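Local coordinates for protein exodeoxyribonuclease (Neisseria meningitidis, PDB 2JC5) that probably cleaves DNA at abasic sites as a metal-dependent AP endonuclease, and may also trim 3' ends as an exonuclease, at residues A[154-162]-A[193-202]. Sequence-based numbering, arbitrary orientation. Where two conformers were deposited one is given.
Sequences HQNIDLKNW and RTLYPDVPGY
Arg193 reaches Asp158, tying the end of helix 191-195 to the 3-10 turn 156-158 in the loop after strand 143-147 of the DNase I-like fold. Its CB points toward 154-162, and CG leaves anti to the backbone N (chi1 -178°). Bends at chi2 and chi3 curl the chain back, and Arg193 NE donates to water 1 (2.9 Å), which in turn donates to Gln155 OE1 and Asp158 OD2. Arg193 NH1 donates almost straight to Val199 O, 2.8 Å away; its bond to Tyr196 O is weak. Arg193 NH2 makes the salt bridge, 2.8 Å from Asp158 OD1, nearly along the C-O axis; carboxylate and guanidinium planes lie 19° apart. Arg193 NH2 also donates to Pro200 O, 3.1 Å off. These bonds, most near the guanidinium plane, fix its rotation. Ile157 CD1 lies over one face, offset toward the rim, and Ile157 CG2 is 3.8 Å from Arg193 NH2. Asp158 OD2 accepts from Gln155 N through its anti lone pair. The Tyr202 ring lies against backbone 158-160, CE1 3.6 Å from Leu159 CA, which sits oblique to it; Ile157 O is at its edge, and water 2 links that oxygen to Tyr202 OH. Asp158 OD1 also pairs with Arg219, so two arginines probably stabilise its charge. Segment 154-162 hydrogen-bonds through its backbone to strand 217-225, Leu159 packs on Trp218 and His154 on helix 173-184, while helix 191-195 and its following loop cover Ile157 and Asp158.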
# COMPACT_ATOMS: atom_id res chain seq x y z
N HIS A 154 -11.62 -0.21 -7.70
CA HIS A 154 -12.96 -0.45 -7.16
C HIS A 154 -14.10 -0.17 -8.15
O HIS A 154 -14.94 -1.04 -8.38
CB HIS A 154 -13.11 0.36 -5.88
CG HIS A 154 -14.40 0.15 -5.15
ND1 HIS A 154 -14.89 1.07 -4.25
CD2 HIS A 154 -15.33 -0.83 -5.23
CE1 HIS A 154 -16.05 0.64 -3.77
NE2 HIS A 154 -16.34 -0.51 -4.35
N GLN A 155 -14.10 1.02 -8.74
CA GLN A 155 -15.20 1.53 -9.56
C GLN A 155 -14.68 2.00 -10.91
O GLN A 155 -13.47 2.09 -11.09
CB GLN A 155 -15.86 2.72 -8.86
CG GLN A 155 -16.37 2.43 -7.46
CD GLN A 155 -17.19 3.59 -6.92
OE1 GLN A 155 -16.65 4.57 -6.41
NE2 GLN A 155 -18.51 3.48 -7.04
N ASN A 156 -15.58 2.34 -11.83
CA ASN A 156 -15.16 2.77 -13.16
C ASN A 156 -14.21 3.97 -13.11
O ASN A 156 -13.25 4.05 -13.88
CB ASN A 156 -16.37 3.13 -14.03
CG ASN A 156 -17.22 1.94 -14.38
OD1 ASN A 156 -16.82 0.80 -14.20
ND2 ASN A 156 -18.40 2.21 -14.91
N ILE A 157 -14.48 4.89 -12.19
CA ILE A 157 -13.65 6.08 -12.01
C ILE A 157 -12.19 5.76 -11.67
O ILE A 157 -11.29 6.57 -11.89
CB ILE A 157 -14.25 7.00 -10.92
CG1 ILE A 157 -13.56 8.36 -10.88
CG2 ILE A 157 -14.25 6.37 -9.54
CD1 ILE A 157 -14.13 9.35 -9.89
N ASP A 158 -11.96 4.57 -11.14
CA ASP A 158 -10.64 4.18 -10.63
C ASP A 158 -9.66 3.66 -11.69
O ASP A 158 -8.53 3.32 -11.36
CB ASP A 158 -10.83 3.17 -9.51
CG ASP A 158 -11.57 3.76 -8.33
OD1 ASP A 158 -11.13 4.84 -7.88
OD2 ASP A 158 -12.56 3.16 -7.87
N LEU A 159 -10.08 3.57 -12.95
CA LEU A 159 -9.13 3.24 -14.01
C LEU A 159 -9.56 3.85 -15.35
O LEU A 159 -10.73 4.15 -15.57
CB LEU A 159 -8.90 1.73 -14.11
CG LEU A 159 -10.03 0.88 -14.71
CD1 LEU A 159 -9.55 -0.52 -14.99
CD2 LEU A 159 -11.27 0.85 -13.80
N LYS A 160 -8.57 4.04 -16.22
CA LYS A 160 -8.80 4.70 -17.50
C LYS A 160 -9.68 3.83 -18.40
O LYS A 160 -10.65 4.33 -18.99
CB LYS A 160 -7.47 4.99 -18.19
CG LYS A 160 -7.53 5.47 -19.65
CD LYS A 160 -8.37 6.73 -19.86
CE LYS A 160 -7.72 7.94 -19.25
NZ LYS A 160 -8.44 9.21 -19.62
N ASN A 161 -9.33 2.55 -18.52
CA ASN A 161 -10.06 1.66 -19.43
C ASN A 161 -10.91 0.68 -18.65
O ASN A 161 -10.59 -0.50 -18.54
CB ASN A 161 -9.08 0.90 -20.33
CG ASN A 161 -9.78 0.08 -21.39
OD1 ASN A 161 -11.00 0.17 -21.53
ND2 ASN A 161 -9.02 -0.72 -22.13
N TRP A 162 -11.98 1.18 -18.06
CA TRP A 162 -12.88 0.32 -17.33
C TRP A 162 -13.69 -0.56 -18.27
O TRP A 162 -14.03 -1.69 -17.93
CB TRP A 162 -13.79 1.13 -16.42
CG TRP A 162 -14.76 2.05 -17.09
CD1 TRP A 162 -14.61 3.38 -17.28
CD2 TRP A 162 -16.07 1.72 -17.57
NE1 TRP A 162 -15.71 3.90 -17.90
CE2 TRP A 162 -16.63 2.91 -18.07
CE3 TRP A 162 -16.82 0.54 -17.61
CZ2 TRP A 162 -17.90 2.95 -18.63
CZ3 TRP A 162 -18.08 0.59 -18.18
CH2 TRP A 162 -18.61 1.78 -18.67
N ARG A 193 -10.76 8.33 -1.97
CA ARG A 193 -12.08 8.49 -2.59
C ARG A 193 -12.99 9.30 -1.69
O ARG A 193 -13.85 10.03 -2.18
CB ARG A 193 -12.69 7.12 -2.87
CG ARG A 193 -14.02 7.13 -3.55
CD ARG A 193 -14.05 7.89 -4.83
NE ARG A 193 -13.10 7.41 -5.82
CZ ARG A 193 -12.19 8.15 -6.46
NH1 ARG A 193 -12.05 9.45 -6.23
NH2 ARG A 193 -11.40 7.56 -7.35
N THR A 194 -12.78 9.20 -0.38
CA THR A 194 -13.57 9.98 0.56
C THR A 194 -13.18 11.44 0.52
O THR A 194 -14.05 12.33 0.53
CB THR A 194 -13.47 9.37 1.97
OG1 THR A 194 -14.19 8.13 1.96
CG2 THR A 194 -14.10 10.27 3.02
N LEU A 195 -11.88 11.72 0.48
CA LEU A 195 -11.40 13.10 0.39
C LEU A 195 -11.81 13.79 -0.91
O LEU A 195 -12.15 14.97 -0.90
CB LEU A 195 -9.87 13.18 0.52
CG LEU A 195 -9.31 12.98 1.93
CD1 LEU A 195 -7.82 12.77 1.91
CD2 LEU A 195 -9.68 14.18 2.82
N TYR A 196 -11.71 13.05 -2.03
CA TYR A 196 -11.87 13.62 -3.37
C TYR A 196 -12.78 12.73 -4.21
O TYR A 196 -12.32 11.99 -5.07
CB TYR A 196 -10.49 13.76 -4.04
CG TYR A 196 -9.51 14.52 -3.20
CD1 TYR A 196 -9.78 15.82 -2.78
CD2 TYR A 196 -8.32 13.95 -2.78
CE1 TYR A 196 -8.88 16.53 -1.98
CE2 TYR A 196 -7.43 14.64 -1.98
CZ TYR A 196 -7.70 15.93 -1.58
OH TYR A 196 -6.79 16.61 -0.78
N PRO A 197 -14.09 12.77 -3.96
CA PRO A 197 -15.04 11.88 -4.60
C PRO A 197 -14.95 11.78 -6.12
O PRO A 197 -15.20 10.71 -6.67
CB PRO A 197 -16.38 12.46 -4.18
CG PRO A 197 -16.10 13.02 -2.84
CD PRO A 197 -14.75 13.63 -2.96
N ASP A 198 -14.60 12.87 -6.79
CA ASP A 198 -14.64 12.94 -8.25
C ASP A 198 -13.29 12.94 -8.92
O ASP A 198 -13.20 13.10 -10.13
CB ASP A 198 -15.41 14.20 -8.66
CG ASP A 198 -16.84 14.15 -8.21
OD1 ASP A 198 -17.48 13.10 -8.42
OD2 ASP A 198 -17.32 15.14 -7.61
N VAL A 199 -12.23 12.70 -8.15
CA VAL A 199 -10.89 12.81 -8.71
C VAL A 199 -10.32 11.39 -8.86
O VAL A 199 -10.14 10.69 -7.84
CB VAL A 199 -9.98 13.66 -7.81
CG1 VAL A 199 -8.59 13.76 -8.41
CG2 VAL A 199 -10.59 15.04 -7.62
N PRO A 200 -10.07 10.94 -10.11
CA PRO A 200 -9.68 9.54 -10.29
C PRO A 200 -8.54 9.08 -9.37
O PRO A 200 -8.65 8.03 -8.72
CB PRO A 200 -9.29 9.48 -11.77
CG PRO A 200 -10.22 10.48 -12.40
CD PRO A 200 -10.24 11.63 -11.41
N GLY A 201 -7.42 9.79 -9.36
CA GLY A 201 -6.32 9.45 -8.47
C GLY A 201 -5.55 8.19 -8.82
O GLY A 201 -5.16 7.44 -7.93
N TYR A 202 -5.33 7.94 -10.11
CA TYR A 202 -4.56 6.76 -10.52
C TYR A 202 -3.20 6.76 -9.83
O TYR A 202 -2.57 7.80 -9.65
CB TYR A 202 -4.32 6.69 -12.03
CG TYR A 202 -5.51 6.87 -12.93
CD1 TYR A 202 -6.77 6.43 -12.58
CD2 TYR A 202 -5.35 7.46 -14.19
CE1 TYR A 202 -7.87 6.59 -13.45
CE2 TYR A 202 -6.43 7.62 -15.05
CZ TYR A 202 -7.68 7.20 -14.67
OH TYR A 202 -8.73 7.40 -15.54
O HOH W 1 -13.83 4.58 -6.00
O HOH W 2 -11.18 7.59 -14.39